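Local coordinates for MsStt7d protein (Micromonas, PDB 4IX3), which is a homolog of the state transition kinase Stt7 whose catalytic domain, held here, binds ADP and magnesium and probably phosphorylates proteins using ATP, at residues K50-D55 with E61-E66. Sequence-based numbering, arbitrary orientation.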
loop_
_atom_site.group_PDB
_atom_site.type_symbol
_atom_site.label_atom_id
_atom_site.label_comp_id
_atom_site.label_asym_id
_atom_site.label_seq_id
_atom_site.Cartn_x
_atom_site.Cartn_y
_atom_site.Cartn_z
ATOM N N LYS B 50 9.612 -4.169 10.569
ATOM C CA LYS B 50 8.449 -3.564 9.887
ATOM C C LYS B 50 7.821 -2.514 10.768
ATOM O O LYS B 50 7.596 -2.767 11.963
ATOM C CB LYS B 50 7.363 -4.628 9.594
ATOM C CG LYS B 50 6.191 -4.075 8.763
ATOM C CD LYS B 50 5.234 -5.194 8.325
ATOM C CE LYS B 50 4.130 -4.617 7.486
ATOM N NZ LYS B 50 3.167 -5.712 7.061
ATOM N N ASN B 51 7.443 -1.380 10.153
ATOM C CA ASN B 51 6.596 -0.418 10.858
ATOM C C ASN B 51 5.370 -0.089 9.987
ATOM O O ASN B 51 5.245 -0.613 8.866
ATOM C CB ASN B 51 7.364 0.848 11.272
ATOM C CG ASN B 51 7.710 1.750 10.092
ATOM O OD1 ASN B 51 7.632 1.338 8.914
ATOM N ND2 ASN B 51 8.117 2.993 10.406
ATOM N N ALA B 52 4.437 0.689 10.522
ATOM C CA ALA B 52 3.236 1.090 9.779
ATOM C C ALA B 52 3.589 2.236 8.830
ATOM O O ALA B 52 4.461 3.070 9.121
ATOM C CB ALA B 52 2.139 1.510 10.755
ATOM N N LYS B 53 2.885 2.320 7.702
ATOM C CA LYS B 53 2.923 3.529 6.845
ATOM C C LYS B 53 2.125 4.628 7.527
ATOM O O LYS B 53 0.969 4.400 7.912
ATOM C CB LYS B 53 2.315 3.198 5.466
ATOM C CG LYS B 53 3.296 2.338 4.652
ATOM C CD LYS B 53 2.695 1.960 3.295
ATOM C CE LYS B 53 2.733 3.098 2.305
ATOM N NZ LYS B 53 2.363 2.465 1.010
ATOM N N ALA B 54 2.732 5.808 7.651
ATOM C CA ALA B 54 2.035 6.908 8.339
ATOM C C ALA B 54 0.833 7.426 7.556
ATOM O O ALA B 54 -0.048 8.113 8.078
ATOM C CB ALA B 54 3.005 8.052 8.526
ATOM N N ASP B 55 0.810 7.132 6.254
ATOM C CA ASP B 55 -0.183 7.671 5.317
ATOM C C ASP B 55 -1.372 6.777 5.024
ATOM O O ASP B 55 -2.206 7.137 4.178
ATOM C CB ASP B 55 0.466 8.102 4.008
ATOM C CG ASP B 55 1.187 6.963 3.309
ATOM O OD1 ASP B 55 1.839 6.116 3.948
ATOM O OD2 ASP B 55 1.180 6.909 2.058
ATOM N N GLU B 61 -3.612 -0.225 13.328
ATOM C CA GLU B 61 -4.452 -1.342 13.775
ATOM C C GLU B 61 -4.101 -2.599 12.978
ATOM O O GLU B 61 -4.067 -3.717 13.517
ATOM C CB GLU B 61 -5.927 -0.972 13.676
ATOM C CG GLU B 61 -6.351 0.098 14.697
ATOM C CD GLU B 61 -5.871 1.547 14.436
ATOM O OE1 GLU B 61 -5.517 1.965 13.299
ATOM O OE2 GLU B 61 -5.903 2.353 15.400
ATOM N N LEU B 62 -3.802 -2.451 11.699
ATOM C CA LEU B 62 -3.408 -3.619 10.879
ATOM C C LEU B 62 -2.051 -4.175 11.350
ATOM O O LEU B 62 -1.873 -5.398 11.410
ATOM C CB LEU B 62 -3.347 -3.210 9.387
ATOM C CG LEU B 62 -4.721 -2.933 8.776
ATOM C CD1 LEU B 62 -4.480 -2.288 7.425
ATOM C CD2 LEU B 62 -5.523 -4.217 8.632
ATOM N N LEU B 63 -1.097 -3.306 11.708
ATOM C CA LEU B 63 0.173 -3.810 12.204
ATOM C C LEU B 63 -0.033 -4.492 13.558
ATOM O O LEU B 63 0.640 -5.499 13.848
ATOM C CB LEU B 63 1.191 -2.674 12.318
ATOM C CG LEU B 63 2.630 -3.091 12.622
ATOM C CD1 LEU B 63 3.248 -3.806 11.418
ATOM C CD2 LEU B 63 3.485 -1.859 12.963
ATOM N N GLU B 64 -0.923 -3.973 14.402
ATOM C CA GLU B 64 -1.221 -4.631 15.668
ATOM C C GLU B 64 -1.820 -6.011 15.454
ATOM O O GLU B 64 -1.493 -6.949 16.190
ATOM C CB GLU B 64 -2.153 -3.775 16.504
ATOM C CG GLU B 64 -1.406 -2.628 17.177
ATOM C CD GLU B 64 -2.321 -1.633 17.859
ATOM O OE1 GLU B 64 -3.524 -1.600 17.567
ATOM O OE2 GLU B 64 -1.757 -0.763 18.551
ATOM N N CYS B 65 -2.700 -6.146 14.469
ATOM C CA CYS B 65 -3.230 -7.463 14.159
ATOM C C CYS B 65 -2.119 -8.394 13.663
ATOM O O CYS B 65 -2.056 -9.586 14.075
ATOM C CB CYS B 65 -4.338 -7.342 13.132
ATOM S SG CYS B 65 -5.334 -8.830 13.065
ATOM N N GLU B 66 -1.287 -7.931 12.747
ATOM C CA GLU B 66 -0.159 -8.722 12.285
ATOM C C GLU B 66 0.704 -9.158 13.468
ATOM O O GLU B 66 1.178 -10.309 13.544
ATOM C CB GLU B 66 0.672 -7.926 11.290
ATOM C CG GLU B 66 1.880 -8.700 10.811
ATOM C CD GLU B 66 2.582 -8.042 9.641
ATOM O OE1 GLU B 66 2.122 -6.939 9.242
ATOM O OE2 GLU B 66 3.608 -8.584 9.177
HETATM O O HOH W 1 4.263 -8.262 6.696
#
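Lys50 and Glu66 form a buried salt bridge between strand 45-52 and helix 59-76. Lys50 NZ donates to Glu66 OE1 at 2.7 Å, meeting the syn lone pair, on the side of the other carboxylate oxygen. A water closes the group into a ring: it accepts from Lys50 NZ at 2.8 Å and donates to Glu66 OE2 at 2.6 Å, so both carboxylate oxygens are tied, one directly and one through water, to the same ammonium group. Both side chains reach this meeting point stretched out; with every torsion of Lys50 near 180° (chi1 -174°), its four methylenes span the gap in a straight run. Phe33 and Trp111 touch both members of the pair, and such burial would be expected to strengthen their mutual attraction. An alanine in place of Lys50 would probably leave the Glu66 carboxylate without its charge partner and the water without one of its anchors.

Apolar packing adjoins the ion pair, on the Leu63 side. Leu63 points at the strand and spreads its two methyls along it: Leu63 CD1 rests on the aliphatic part of Lys50, 3.9 Å from CD, as the two side chains run past each other in opposite directions. Leu63 CD2 sits against the backbone, 3.7 Å from Ala52 N, and 4.2 Å from Ala52 CB. Leu63 also touches Leu109 of strand 106-112, the neighbour of strand 45-52 in the sheet.

The short axes of strand 50-52 and helix 61-66 run at 146°, closer to antiparallel than parallel. Lys50 is one of the residues that bind ADP in this protein, though the nucleotide is absent here, and is predicted to bind ATP; Glu66 lies close to the magnesium ligand Asp188. This is the β3-lysine to αC-glutamate bridge of the protein kinase N-lobe, formed here as in the αC-in state of active kinases.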